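Long-range contacts in putative acetyl transferase (Pyrococcus furiosus, PDB 1VKC), which probably transfers an acyl group, most likely acetyl from acetyl-coenzyme A, to an acceptor, as expected of a member of the GNAT acetyltransferase family: residues Ile13-Glu18 with Glu60-Val65; Glu21-Leu26 with Ser71-His76; Val77-Thr82 with Arg114-Trp119; Ala92-Ile97 with Ile128-Glu133. All blocks are in the same frame, centred on the assembly; numbering follows the deposited sequence.

Contact 1. Residues Ile13-Glu18 with Glu60-Val65; sequences IVDGEE and EHKFFV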
loop_
_atom_site.group_PDB
_atom_site.type_symbol
_atom_site.label_atom_id
_atom_site.label_comp_id
_atom_site.label_asym_id
_atom_site.label_seq_id
_atom_site.Cartn_x
_atom_site.Cartn_y
_atom_site.Cartn_z
ATOM N N ILE A 13 16.277 15.131 11.906
ATOM C CA ILE A 13 14.868 15.422 12.187
ATOM C C ILE A 13 14.670 16.918 12.066
ATOM O O ILE A 13 15.332 17.695 12.758
ATOM C CB ILE A 13 14.446 14.941 13.597
ATOM C CG1 ILE A 13 14.556 13.424 13.694
ATOM C CG2 ILE A 13 12.990 15.393 13.908
ATOM C CD1 ILE A 13 14.390 12.883 15.097
ATOM N N VAL A 14 13.749 17.303 11.189
ATOM C CA VAL A 14 13.482 18.699 10.861
ATOM C C VAL A 14 11.984 18.885 10.773
ATOM O O VAL A 14 11.232 17.897 10.712
ATOM C CB VAL A 14 14.125 19.073 9.477
ATOM C CG1 VAL A 14 15.642 18.873 9.498
ATOM C CG2 VAL A 14 13.534 18.246 8.344
ATOM N N ASP A 15 11.535 20.135 10.725
ATOM C CA ASP A 15 10.122 20.420 10.481
ATOM C C ASP A 15 9.697 19.834 9.134
ATOM O O ASP A 15 10.466 19.843 8.160
ATOM C CB ASP A 15 9.847 21.913 10.520
ATOM C CG ASP A 15 8.412 22.230 10.286
ATOM O OD1 ASP A 15 8.062 22.499 9.133
ATOM O OD2 ASP A 15 7.547 22.217 11.184
ATOM N N GLY A 16 8.473 19.321 9.084
ATOM C CA GLY A 16 8.019 18.547 7.960
ATOM C C GLY A 16 6.925 19.195 7.152
ATOM O O GLY A 16 6.288 18.525 6.352
ATOM N N GLU A 17 6.723 20.502 7.319
ATOM C CA GLU A 17 5.674 21.207 6.569
ATOM C C GLU A 17 5.830 20.984 5.077
ATOM O O GLU A 17 4.850 20.744 4.391
ATOM C CB GLU A 17 5.674 22.717 6.855
ATOM C CG GLU A 17 4.817 23.163 8.025
ATOM C CD GLU A 17 3.339 22.787 7.887
ATOM O OE1 GLU A 17 2.971 21.680 8.318
ATOM O OE2 GLU A 17 2.535 23.608 7.380
ATOM N N GLU A 18 7.071 21.054 4.588
ATOM C CA GLU A 18 7.363 20.880 3.152
ATOM C C GLU A 18 7.106 19.456 2.624
ATOM O O GLU A 18 7.055 19.245 1.408
ATOM C CB GLU A 18 8.820 21.246 2.869
ATOM N N GLU A 60 -4.099 23.422 15.495
ATOM C CA GLU A 60 -2.714 23.802 15.270
ATOM C C GLU A 60 -1.878 22.531 15.083
ATOM O O GLU A 60 -1.655 21.785 16.041
ATOM C CB GLU A 60 -2.188 24.604 16.472
ATOM C CG GLU A 60 -0.746 25.089 16.348
ATOM C CD GLU A 60 -0.096 25.387 17.692
ATOM O OE1 GLU A 60 1.144 25.333 17.773
ATOM O OE2 GLU A 60 -0.820 25.672 18.671
ATOM N N HIS A 61 -1.401 22.306 13.853
ATOM C CA HIS A 61 -0.693 21.064 13.497
ATOM C C HIS A 61 0.820 21.273 13.389
ATOM O O HIS A 61 1.289 22.354 13.015
ATOM C CB HIS A 61 -1.246 20.489 12.182
ATOM C CG HIS A 61 -0.812 21.239 10.954
ATOM N ND1 HIS A 61 -1.642 22.105 10.273
ATOM C CD2 HIS A 61 0.368 21.246 10.284
ATOM C CE1 HIS A 61 -0.993 22.615 9.239
ATOM N NE2 HIS A 61 0.230 22.116 9.227
ATOM N N LYS A 62 1.580 20.236 13.721
ATOM C CA LYS A 62 3.030 20.236 13.576
ATOM C C LYS A 62 3.479 18.882 13.074
ATOM O O LYS A 62 3.040 17.855 13.568
ATOM C CB LYS A 62 3.701 20.519 14.922
ATOM C CG LYS A 62 5.207 20.481 14.924
ATOM C CD LYS A 62 5.804 21.667 14.199
ATOM C CE LYS A 62 7.310 21.647 14.273
ATOM N NZ LYS A 62 7.907 22.828 13.575
ATOM N N PHE A 63 4.343 18.892 12.079
ATOM C CA PHE A 63 4.954 17.687 11.574
ATOM C C PHE A 63 6.436 17.756 11.795
ATOM O O PHE A 63 7.054 18.802 11.568
ATOM C CB PHE A 63 4.710 17.569 10.080
ATOM C CG PHE A 63 3.295 17.304 9.702
ATOM C CD1 PHE A 63 2.828 16.003 9.577
ATOM C CD2 PHE A 63 2.446 18.349 9.376
ATOM C CE1 PHE A 63 1.531 15.751 9.195
ATOM C CE2 PHE A 63 1.145 18.104 8.990
ATOM C CZ PHE A 63 0.685 16.794 8.892
ATOM N N PHE A 64 7.025 16.643 12.241
ATOM C CA PHE A 64 8.482 16.440 12.143
ATOM C C PHE A 64 8.747 15.273 11.203
ATOM O O PHE A 64 8.006 14.291 11.213
ATOM C CB PHE A 64 9.109 16.139 13.490
ATOM C CG PHE A 64 9.115 17.302 14.429
ATOM C CD1 PHE A 64 10.070 18.316 14.300
ATOM C CD2 PHE A 64 8.177 17.393 15.447
ATOM C CE1 PHE A 64 10.093 19.407 15.195
ATOM C CE2 PHE A 64 8.188 18.481 16.332
ATOM C CZ PHE A 64 9.165 19.483 16.199
ATOM N N VAL A 65 9.815 15.368 10.419
ATOM C CA VAL A 65 10.222 14.262 9.574
ATOM C C VAL A 65 11.654 13.844 9.853
ATOM O O VAL A 65 12.488 14.668 10.252
ATOM C CB VAL A 65 10.039 14.589 8.060
ATOM C CG1 VAL A 65 8.563 14.768 7.732
ATOM C CG2 VAL A 65 10.838 15.826 7.650
HETATM O O HOH W 1 5.087 21.360 10.738
#

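Contact 2. Residues Glu21-Leu26 with Ser71-His76; sequences EEIKKL and SELLGH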
loop_
_atom_site.group_PDB
_atom_site.type_symbol
_atom_site.label_atom_id
_atom_site.label_comp_id
_atom_site.label_asym_id
_atom_site.label_seq_id
_atom_site.Cartn_x
_atom_site.Cartn_y
_atom_site.Cartn_z
ATOM N N GLU A 21 2.688 16.299 1.529
ATOM C CA GLU A 21 2.183 15.442 0.453
ATOM C C GLU A 21 2.803 14.034 0.541
ATOM O O GLU A 21 2.095 13.030 0.421
ATOM C CB GLU A 21 2.451 16.069 -0.919
ATOM N N GLU A 22 4.113 13.965 0.778
ATOM C CA GLU A 22 4.812 12.661 0.886
ATOM C C GLU A 22 4.384 11.888 2.127
ATOM O O GLU A 22 4.229 10.673 2.080
ATOM C CB GLU A 22 6.326 12.850 0.872
ATOM C CG GLU A 22 6.858 13.197 -0.502
ATOM C CD GLU A 22 8.324 13.563 -0.481
ATOM O OE1 GLU A 22 9.081 12.996 0.355
ATOM O OE2 GLU A 22 8.733 14.408 -1.318
ATOM N N ILE A 23 4.174 12.612 3.230
ATOM C CA ILE A 23 3.638 12.027 4.466
ATOM C C ILE A 23 2.256 11.432 4.208
ATOM O O ILE A 23 1.981 10.296 4.560
ATOM C CB ILE A 23 3.550 13.113 5.568
ATOM C CG1 ILE A 23 4.959 13.584 5.966
ATOM C CG2 ILE A 23 2.788 12.580 6.791
ATOM C CD1 ILE A 23 4.967 14.863 6.807
ATOM N N LYS A 24 1.391 12.219 3.587
ATOM C CA LYS A 24 0.034 11.779 3.264
ATOM C C LYS A 24 0.061 10.455 2.465
ATOM O O LYS A 24 -0.664 9.525 2.778
ATOM C CB LYS A 24 -0.698 12.882 2.484
ATOM C CG LYS A 24 -2.180 12.620 2.224
ATOM C CD LYS A 24 -2.775 13.678 1.319
ATOM N N LYS A 25 0.927 10.367 1.455
ATOM C CA LYS A 25 0.992 9.165 0.607
ATOM C C LYS A 25 1.554 7.952 1.325
ATOM O O LYS A 25 1.084 6.830 1.125
ATOM C CB LYS A 25 1.768 9.447 -0.675
ATOM C CG LYS A 25 0.962 10.252 -1.687
ATOM C CD LYS A 25 1.879 10.959 -2.708
ATOM C CE LYS A 25 1.102 11.416 -3.919
ATOM N N LEU A 26 2.543 8.162 2.181
ATOM C CA LEU A 26 3.083 7.072 2.969
ATOM C C LEU A 26 2.047 6.554 3.987
ATOM O O LEU A 26 1.866 5.340 4.157
ATOM C CB LEU A 26 4.369 7.529 3.659
ATOM C CG LEU A 26 5.099 6.574 4.593
ATOM C CD1 LEU A 26 5.447 5.276 3.917
ATOM C CD2 LEU A 26 6.344 7.275 5.122
ATOM N N SER A 71 17.986 13.191 1.632
ATOM C CA SER A 71 16.742 13.877 1.989
ATOM C C SER A 71 15.493 13.052 1.651
ATOM O O SER A 71 14.455 13.600 1.290
ATOM C CB SER A 71 16.694 15.267 1.350
ATOM O OG SER A 71 17.886 15.976 1.642
ATOM N N GLU A 72 15.611 11.733 1.780
ATOM C CA GLU A 72 14.476 10.846 1.602
ATOM C C GLU A 72 13.748 10.697 2.941
ATOM O O GLU A 72 14.373 10.641 3.979
ATOM C CB GLU A 72 14.927 9.474 1.097
ATOM N N LEU A 73 12.427 10.620 2.874
ATOM C CA LEU A 73 11.582 10.482 4.056
ATOM C C LEU A 73 11.740 9.096 4.681
ATOM O O LEU A 73 11.342 8.081 4.075
ATOM C CB LEU A 73 10.114 10.720 3.677
ATOM C CG LEU A 73 9.077 10.628 4.797
ATOM C CD1 LEU A 73 9.279 11.743 5.812
ATOM C CD2 LEU A 73 7.649 10.654 4.227
ATOM N N LEU A 74 12.271 9.073 5.905
ATOM C CA LEU A 74 12.378 7.854 6.717
ATOM C C LEU A 74 11.196 7.656 7.659
ATOM O O LEU A 74 10.903 6.533 8.049
ATOM C CB LEU A 74 13.663 7.868 7.540
ATOM C CG LEU A 74 14.964 8.015 6.751
ATOM C CD1 LEU A 74 16.126 7.994 7.727
ATOM C CD2 LEU A 74 15.092 6.920 5.713
ATOM N N GLY A 75 10.528 8.741 8.038
ATOM C CA GLY A 75 9.412 8.644 8.962
ATOM C C GLY A 75 8.936 10.002 9.393
ATOM O O GLY A 75 9.574 11.003 9.100
ATOM N N HIS A 76 7.821 10.042 10.108
ATOM C CA HIS A 76 7.279 11.323 10.551
ATOM C C HIS A 76 6.474 11.158 11.821
ATOM O O HIS A 76 6.077 10.034 12.188
ATOM C CB HIS A 76 6.391 11.921 9.446
ATOM C CG HIS A 76 5.111 11.173 9.250
ATOM N ND1 HIS A 76 3.951 11.498 9.916
ATOM C CD2 HIS A 76 4.822 10.084 8.502
ATOM C CE1 HIS A 76 3.001 10.649 9.577
ATOM N NE2 HIS A 76 3.507 9.771 8.736
#

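Contact 3. Residues Val77-Thr82 with Arg114-Trp119; sequences VWICIT and RKAEEW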
loop_
_atom_site.group_PDB
_atom_site.type_symbol
_atom_site.label_atom_id
_atom_site.label_comp_id
_atom_site.label_asym_id
_atom_site.label_seq_id
_atom_site.Cartn_x
_atom_site.Cartn_y
_atom_site.Cartn_z
ATOM N N VAL A 77 6.230 12.288 12.481
ATOM C CA VAL A 77 5.241 12.374 13.529
ATOM C C VAL A 77 4.315 13.556 13.238
ATOM O O VAL A 77 4.766 14.598 12.751
ATOM C CB VAL A 77 5.875 12.445 14.934
ATOM C CG1 VAL A 77 6.896 13.569 15.056
ATOM C CG2 VAL A 77 4.801 12.579 15.984
ATOM N N TRP A 78 3.013 13.349 13.463
ATOM C CA TRP A 78 1.992 14.384 13.245
ATOM C C TRP A 78 1.406 14.742 14.600
ATOM O O TRP A 78 0.826 13.902 15.249
ATOM C CB TRP A 78 0.930 13.849 12.252
ATOM C CG TRP A 78 -0.230 14.774 11.916
ATOM C CD1 TRP A 78 -0.404 16.074 12.306
ATOM C CD2 TRP A 78 -1.357 14.454 11.087
ATOM N NE1 TRP A 78 -1.585 16.563 11.802
ATOM C CE2 TRP A 78 -2.186 15.599 11.040
ATOM C CE3 TRP A 78 -1.750 13.312 10.378
ATOM C CZ2 TRP A 78 -3.393 15.635 10.313
ATOM C CZ3 TRP A 78 -2.953 13.340 9.651
ATOM C CH2 TRP A 78 -3.759 14.495 9.630
ATOM N N ILE A 79 1.583 16.004 15.006
ATOM C CA ILE A 79 1.119 16.520 16.291
ATOM C C ILE A 79 0.019 17.551 16.093
ATOM O O ILE A 79 0.118 18.411 15.199
ATOM C CB ILE A 79 2.261 17.229 17.043
ATOM C CG1 ILE A 79 3.537 16.409 17.022
ATOM C CG2 ILE A 79 1.838 17.551 18.493
ATOM C CD1 ILE A 79 4.750 17.242 17.213
ATOM N N CYS A 80 -0.997 17.477 16.950
ATOM C CA CYS A 80 -2.078 18.460 17.025
ATOM C C CYS A 80 -2.213 19.000 18.447
ATOM O O CYS A 80 -2.462 18.226 19.383
ATOM C CB CYS A 80 -3.412 17.803 16.648
ATOM S SG CYS A 80 -4.817 18.924 16.544
ATOM N N ILE A 81 -2.085 20.320 18.602
ATOM C CA ILE A 81 -2.323 20.981 19.895
ATOM C C ILE A 81 -3.810 21.222 20.046
ATOM O O ILE A 81 -4.427 21.861 19.196
ATOM C CB ILE A 81 -1.562 22.337 19.990
ATOM C CG1 ILE A 81 -0.046 22.131 19.887
ATOM C CG2 ILE A 81 -1.950 23.098 21.276
ATOM C CD1 ILE A 81 0.564 21.321 21.002
ATOM N N THR A 82 -4.397 20.698 21.116
ATOM C CA THR A 82 -5.834 20.824 21.334
ATOM C C THR A 82 -6.140 20.806 22.819
ATOM O O THR A 82 -5.209 20.947 23.644
ATOM C CB THR A 82 -6.602 19.709 20.540
ATOM O OG1 THR A 82 -8.012 19.871 20.705
ATOM C CG2 THR A 82 -6.314 18.321 21.104
ATOM N N ARG A 114 10.389 11.781 20.900
ATOM C CA ARG A 114 11.076 12.722 21.806
ATOM C C ARG A 114 10.953 14.140 21.281
ATOM O O ARG A 114 10.694 15.076 22.044
ATOM C CB ARG A 114 12.564 12.370 21.975
ATOM C CG ARG A 114 12.818 11.234 22.879
ATOM C CD ARG A 114 14.280 11.180 23.379
ATOM N NE ARG A 114 15.193 10.961 22.269
ATOM C CZ ARG A 114 15.535 9.763 21.802
ATOM N NH1 ARG A 114 16.341 9.676 20.795
ATOM N NH2 ARG A 114 15.046 8.660 22.333
ATOM N N LYS A 115 11.131 14.313 19.976
ATOM C CA LYS A 115 11.019 15.661 19.374
ATOM C C LYS A 115 9.605 16.240 19.545
ATOM O O LYS A 115 9.430 17.412 19.879
ATOM C CB LYS A 115 11.403 15.631 17.897
ATOM C CG LYS A 115 11.829 16.981 17.356
ATOM N N ALA A 116 8.599 15.394 19.311
ATOM C CA ALA A 116 7.215 15.754 19.501
ATOM C C ALA A 116 6.917 16.160 20.948
ATOM O O ALA A 116 6.281 17.174 21.186
ATOM C CB ALA A 116 6.300 14.573 19.067
ATOM N N GLU A 117 7.383 15.362 21.900
ATOM C CA GLU A 117 7.234 15.672 23.321
ATOM C C GLU A 117 7.901 17.006 23.684
ATOM O O GLU A 117 7.330 17.842 24.412
ATOM C CB GLU A 117 7.789 14.534 24.151
ATOM C CG GLU A 117 6.924 13.272 24.052
ATOM C CD GLU A 117 7.412 12.136 24.931
ATOM O OE1 GLU A 117 7.035 10.967 24.667
ATOM O OE2 GLU A 117 8.160 12.407 25.899
ATOM N N GLU A 118 9.084 17.217 23.133
ATOM C CA GLU A 118 9.814 18.471 23.350
ATOM C C GLU A 118 9.035 19.677 22.802
ATOM O O GLU A 118 8.894 20.685 23.501
ATOM C CB GLU A 118 11.219 18.372 22.753
ATOM C CG GLU A 118 12.121 17.452 23.573
ATOM C CD GLU A 118 13.377 16.966 22.840
ATOM O OE1 GLU A 118 13.539 17.255 21.627
ATOM O OE2 GLU A 118 14.205 16.275 23.495
ATOM N N TRP A 119 8.503 19.555 21.582
ATOM C CA TRP A 119 7.742 20.616 20.961
ATOM C C TRP A 119 6.433 20.878 21.702
ATOM O O TRP A 119 6.071 22.029 21.921
ATOM C CB TRP A 119 7.471 20.307 19.498
ATOM C CG TRP A 119 6.784 21.427 18.746
ATOM C CD1 TRP A 119 7.379 22.512 18.153
ATOM C CD2 TRP A 119 5.394 21.547 18.495
ATOM N NE1 TRP A 119 6.427 23.305 17.556
ATOM C CE2 TRP A 119 5.197 22.734 17.748
ATOM C CE3 TRP A 119 4.273 20.769 18.820
ATOM C CZ2 TRP A 119 3.934 23.157 17.334
ATOM C CZ3 TRP A 119 3.020 21.193 18.411
ATOM C CH2 TRP A 119 2.862 22.378 17.668
#

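Contact 4. Residues Ala92-Ile97 with Ile128-Glu133; sequences AYIYDI and IVLRVE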
loop_
_atom_site.group_PDB
_atom_site.type_symbol
_atom_site.label_atom_id
_atom_site.label_comp_id
_atom_site.label_asym_id
_atom_site.label_seq_id
_atom_site.Cartn_x
_atom_site.Cartn_y
_atom_site.Cartn_z
ATOM N N ALA A 92 -1.058 17.812 23.498
ATOM C CA ALA A 92 -0.621 17.528 22.152
ATOM C C ALA A 92 -1.162 16.151 21.834
ATOM O O ALA A 92 -0.841 15.198 22.529
ATOM C CB ALA A 92 0.844 17.521 22.069
ATOM N N TYR A 93 -1.980 16.054 20.795
ATOM C CA TYR A 93 -2.471 14.772 20.328
ATOM C C TYR A 93 -1.600 14.322 19.128
ATOM O O TYR A 93 -1.374 15.088 18.189
ATOM C CB TYR A 93 -3.926 14.877 19.927
ATOM C CG TYR A 93 -4.564 13.532 19.652
ATOM C CD1 TYR A 93 -4.679 13.042 18.353
ATOM C CD2 TYR A 93 -5.037 12.742 20.695
ATOM C CE1 TYR A 93 -5.272 11.806 18.105
ATOM C CE2 TYR A 93 -5.615 11.493 20.453
ATOM C CZ TYR A 93 -5.723 11.038 19.163
ATOM O OH TYR A 93 -6.312 9.808 18.930
ATOM N N ILE A 94 -1.108 13.101 19.193
ATOM C CA ILE A 94 -0.297 12.534 18.121
ATOM C C ILE A 94 -1.213 11.702 17.245
ATOM O O ILE A 94 -1.690 10.619 17.655
ATOM C CB ILE A 94 0.828 11.638 18.676
ATOM C CG1 ILE A 94 1.670 12.359 19.734
ATOM C CG2 ILE A 94 1.696 11.069 17.524
ATOM C CD1 ILE A 94 2.427 13.499 19.268
ATOM N N TYR A 95 -1.473 12.205 16.056
ATOM C CA TYR A 95 -2.300 11.496 15.094
ATOM C C TYR A 95 -1.576 10.294 14.573
ATOM O O TYR A 95 -2.169 9.239 14.376
ATOM C CB TYR A 95 -2.668 12.400 13.924
ATOM C CG TYR A 95 -3.851 13.287 14.208
ATOM C CD1 TYR A 95 -3.758 14.666 14.111
ATOM C CD2 TYR A 95 -5.071 12.733 14.583
ATOM C CE1 TYR A 95 -4.868 15.478 14.376
ATOM C CE2 TYR A 95 -6.172 13.530 14.846
ATOM C CZ TYR A 95 -6.061 14.898 14.745
ATOM O OH TYR A 95 -7.164 15.673 15.009
ATOM N N ASP A 96 -0.280 10.456 14.362
ATOM C CA ASP A 96 0.481 9.470 13.670
ATOM C C ASP A 96 1.960 9.528 14.013
ATOM O O ASP A 96 2.509 10.592 14.204
ATOM C CB ASP A 96 0.314 9.739 12.171
ATOM C CG ASP A 96 0.663 8.586 11.344
ATOM O OD1 ASP A 96 0.849 7.475 11.901
ATOM O OD2 ASP A 96 0.762 8.682 10.113
ATOM N N ILE A 97 2.583 8.356 14.083
ATOM C CA ILE A 97 4.027 8.227 14.039
ATOM C C ILE A 97 4.332 6.970 13.208
ATOM O O ILE A 97 3.832 5.889 13.501
ATOM C CB ILE A 97 4.619 8.199 15.455
ATOM C CG1 ILE A 97 6.138 8.054 15.414
ATOM C CG2 ILE A 97 4.005 7.095 16.296
ATOM C CD1 ILE A 97 6.804 8.722 16.589
ATOM N N ILE A 128 0.894 14.580 26.444
ATOM C CA ILE A 128 0.826 13.978 25.110
ATOM C C ILE A 128 -0.219 12.883 25.187
ATOM O O ILE A 128 -0.218 12.077 26.128
ATOM C CB ILE A 128 2.152 13.325 24.689
ATOM C CG1 ILE A 128 3.295 14.296 24.813
ATOM C CG2 ILE A 128 2.067 12.808 23.247
ATOM C CD1 ILE A 128 4.095 14.033 25.959
ATOM N N VAL A 129 -1.101 12.858 24.192
ATOM C CA VAL A 129 -2.182 11.875 24.118
ATOM C C VAL A 129 -2.144 11.214 22.768
ATOM O O VAL A 129 -1.892 11.865 21.768
ATOM C CB VAL A 129 -3.549 12.577 24.338
ATOM C CG1 VAL A 129 -4.704 11.571 24.298
ATOM C CG2 VAL A 129 -3.522 13.347 25.665
ATOM N N LEU A 130 -2.374 9.908 22.720
ATOM C CA LEU A 130 -2.513 9.230 21.429
ATOM C C LEU A 130 -3.363 7.964 21.563
ATOM O O LEU A 130 -3.637 7.494 22.667
ATOM C CB LEU A 130 -1.130 8.946 20.815
ATOM C CG LEU A 130 -0.186 8.167 21.778
ATOM C CD1 LEU A 130 -0.361 6.667 21.560
ATOM C CD2 LEU A 130 1.251 8.544 21.650
ATOM N N ARG A 131 -3.795 7.452 20.423
ATOM C CA ARG A 131 -4.594 6.255 20.361
ATOM C C ARG A 131 -3.707 5.130 19.899
ATOM O O ARG A 131 -2.972 5.294 18.908
ATOM C CB ARG A 131 -5.775 6.448 19.397
ATOM C CG ARG A 131 -6.442 5.184 18.931
ATOM C CD ARG A 131 -7.634 5.422 18.010
ATOM N NE ARG A 131 -8.144 4.142 17.530
ATOM C CZ ARG A 131 -9.323 3.960 16.977
ATOM N NH1 ARG A 131 -10.172 4.978 16.812
ATOM N NH2 ARG A 131 -9.664 2.735 16.576
ATOM N N VAL A 132 -3.778 3.994 20.596
ATOM C CA VAL A 132 -3.085 2.768 20.195
ATOM C C VAL A 132 -4.073 1.610 20.158
ATOM O O VAL A 132 -4.896 1.443 21.062
ATOM C CB VAL A 132 -1.867 2.434 21.127
ATOM C CG1 VAL A 132 -2.308 2.184 22.571
ATOM C CG2 VAL A 132 -1.087 1.229 20.576
ATOM N N GLU A 133 -3.988 0.800 19.115
ATOM C CA GLU A 133 -4.896 -0.335 18.988
ATOM C C GLU A 133 -4.593 -1.369 20.048
ATOM O O GLU A 133 -3.454 -1.602 20.392
ATOM C CB GLU A 133 -4.872 -0.927 17.570
ATOM C CG GLU A 133 -5.169 0.085 16.469
ATOM C CD GLU A 133 -6.356 1.003 16.789
ATOM O OE1 GLU A 133 -7.486 0.516 16.800
ATOM O OE2 GLU A 133 -6.147 2.219 16.999
HETATM O O HOH W 2 -3.210 8.563 17.726
#

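Contact 1. Residues Ile13-Glu18 with Glu60-Val65
Asp15 and Lys62 cross obliquely, carboxylate against ammonium, in a salt bridge modelled so short (OD2 to NZ 2.5 Å) that its length is doubtful. With CG anti to the backbone N (chi1 -180°), Asp15 splits its two oxygens: OD2 serves the lysine, while OD1 takes the amide N of Glu17 at 3.0 Å from above the carboxylate plane, closing an Asx turn. Water 1 lies 2.6 Å from Asp15 OD2 and accepts from Phe63 N at 2.9 Å. Glu17 meets His61 nearly at a right angle. Its chain bends at chi2, and His61 NE2 donates to its OE1 in the ring plane at 2.9 Å, a His-carboxylate hydrogen bond, provisional because the histidine has a second conformer. Val14 CG2 meets Val65 CG2 at 3.7 Å, and the side chains of Ile13 and Phe64 cross at about a right angle, CG2 against CB. Backbone bonds pair Val14 with Val65 in both directions. Gly16 N donates to Phe63 O at 2.9 Å, and a side chain on Gly16 would run into Val65 CG1. This is an antiparallel edge pairing, the first two strands of the GNAT sheet, ended by the turn that leads into helix 20-31.

Contact 2. Residues Glu21-Leu26 with Ser71-His76
Ile23 sets its CG2 methyl squarely over one face of the His76 imidazole, a CH-pi contact with the carbon 3.4 Å from the ring centroid and only 7° off the ring normal. This is the tight part of the contact. With CG1 anti to the carbonyl carbon (chi1 -66°), the CG2 methyl of Ile23 is left opposite the backbone N and lies over the ring, while CG1 lies against CB and CG of the histidine, each 4.1 Å away. The imidazole is also held at its far end, where NE2 is hydrogen-bonded to Glu98 OE2, so the ring is fixed both by the methyl over its face and by the carboxylate. Leu73 supplies the second apolar patch: its CD2 meets Leu26 CD2 at 3.7 Å, the two side chains crossing at a slant, and lies 4.3 Å from Ile23 CG1.

Toward the start of the helix the packing thins. Glu22 and Leu73 slide past each other in opposite directions, and the carboxylate atom OE1 comes no nearer than 4.2 Å to Leu73 CB. Glu22 is partly exposed here and packs in addition on Glu42 of the second subunit.

Helix 20-31 runs steeply across strand 73-83, at 79° between the short segments. Ile23 is shared with Phe63 and Val65 of strand 60-68, and Leu26 also touches Val100. Leu74 and Gly75 both face Ala66 in a classic beta bulge, which lies between the two residues, Leu73 and His76, that face the helix.

Contact 3. Residues Val77-Thr82 with Arg114-Trp119
Ala116 and Trp119, one helical turn apart, press on three aliphatic side chains of the strand. The first kind of contact is aliphatic with aliphatic. Ala116 CB meets Ile79 CD1 at 3.6 Å and Val77 CG2 at 4.0 Å, and the small methyl lets the helix backbone come close, with the CA atoms of Ile79 and Ala116 6.9 Å apart. The second kind is aliphatic with aromatic. Trp119 holds CG anti to its amide nitrogen (chi1 -175°), which carries the six-membered part of the indole out to the strand. There CZ3 lies 3.5 Å from Ile81 CG1 and 3.8 Å from Ile79 CG2, both branches meeting the indole at a slant. Replacing Trp119 with an alanine would probably open a gap beside Ile81 and take away the ring carbon that Ile79 CG2 rests on. The indole reaches past this strand to Glu60 and Lys62 as well. Val77, Ile79 and Ile81 point to the helix, whereas Trp78 and Cys80 point away, Trp78 stacking on Phe63. Helix and strand segments run within 20° of parallel, as expected of an alpha-beta layer: in the GNAT fold helix 108-122, which follows the pyrophosphate-binding loop in relatives, backs the central sheet in this way.

Contact 4. Residues Ala92-Ile97 with Ile128-Glu133
The two parallel strands of a beta-alpha-beta unit, with helix 108-122 between them, pair here through Ala92 with Ile128 and Tyr93 with Val129. In the GNAT fold these are the strands that splay apart to admit acetyl-coenzyme A, and the pairing is consistent with that. Val129 sits between two bonds: its N donates to Ala92 O at 2.9 Å and its O accepts from Ile94 N at 3.0 Å. On one face of the sheet Ile94 and Ile128 lie side by side, CG1 to CG2 3.6 Å, facing helix 108-122. On the other, Tyr93 swings out with CG anti to N (chi1 -170°) and crosses Val129 at about a right angle, CD2 to CG1 3.8 Å. Its OH reaches CB of Arg131 at 3.4 Å, and the arginine grips Glu133 side-on through NE and NH2. A serine in place of Tyr93 would probably take the ring contact from CG1 of Val129 and leave Arg131 CB without the OH beside it. Farther along, water 2 bridges the strands, donating to Ile94 O at 2.6 Å and accepting from Arg131 N at 3.0 Å.

Overall arrangement
All four contacts rest on one mixed sheet, and their chemistry follows their place in it. Contacts 2 and 3 are buried and apolar, joining strand 73-83 to helices 20-31 and 108-122 on different faces; their centres lie about 17 Å apart. Contacts 1 and 4 pair backbones at the two borders of the sheet, antiparallel and parallel respectively, and are only partly buried, so charged groups and a bridging water join in. Their nearest atoms stay about 7 Å apart, with strand 73-83 between. That strand bonds to contact 1 through Lys62 O and Ile79 N, and to contact 4 through Cys80 O and Tyr93 N.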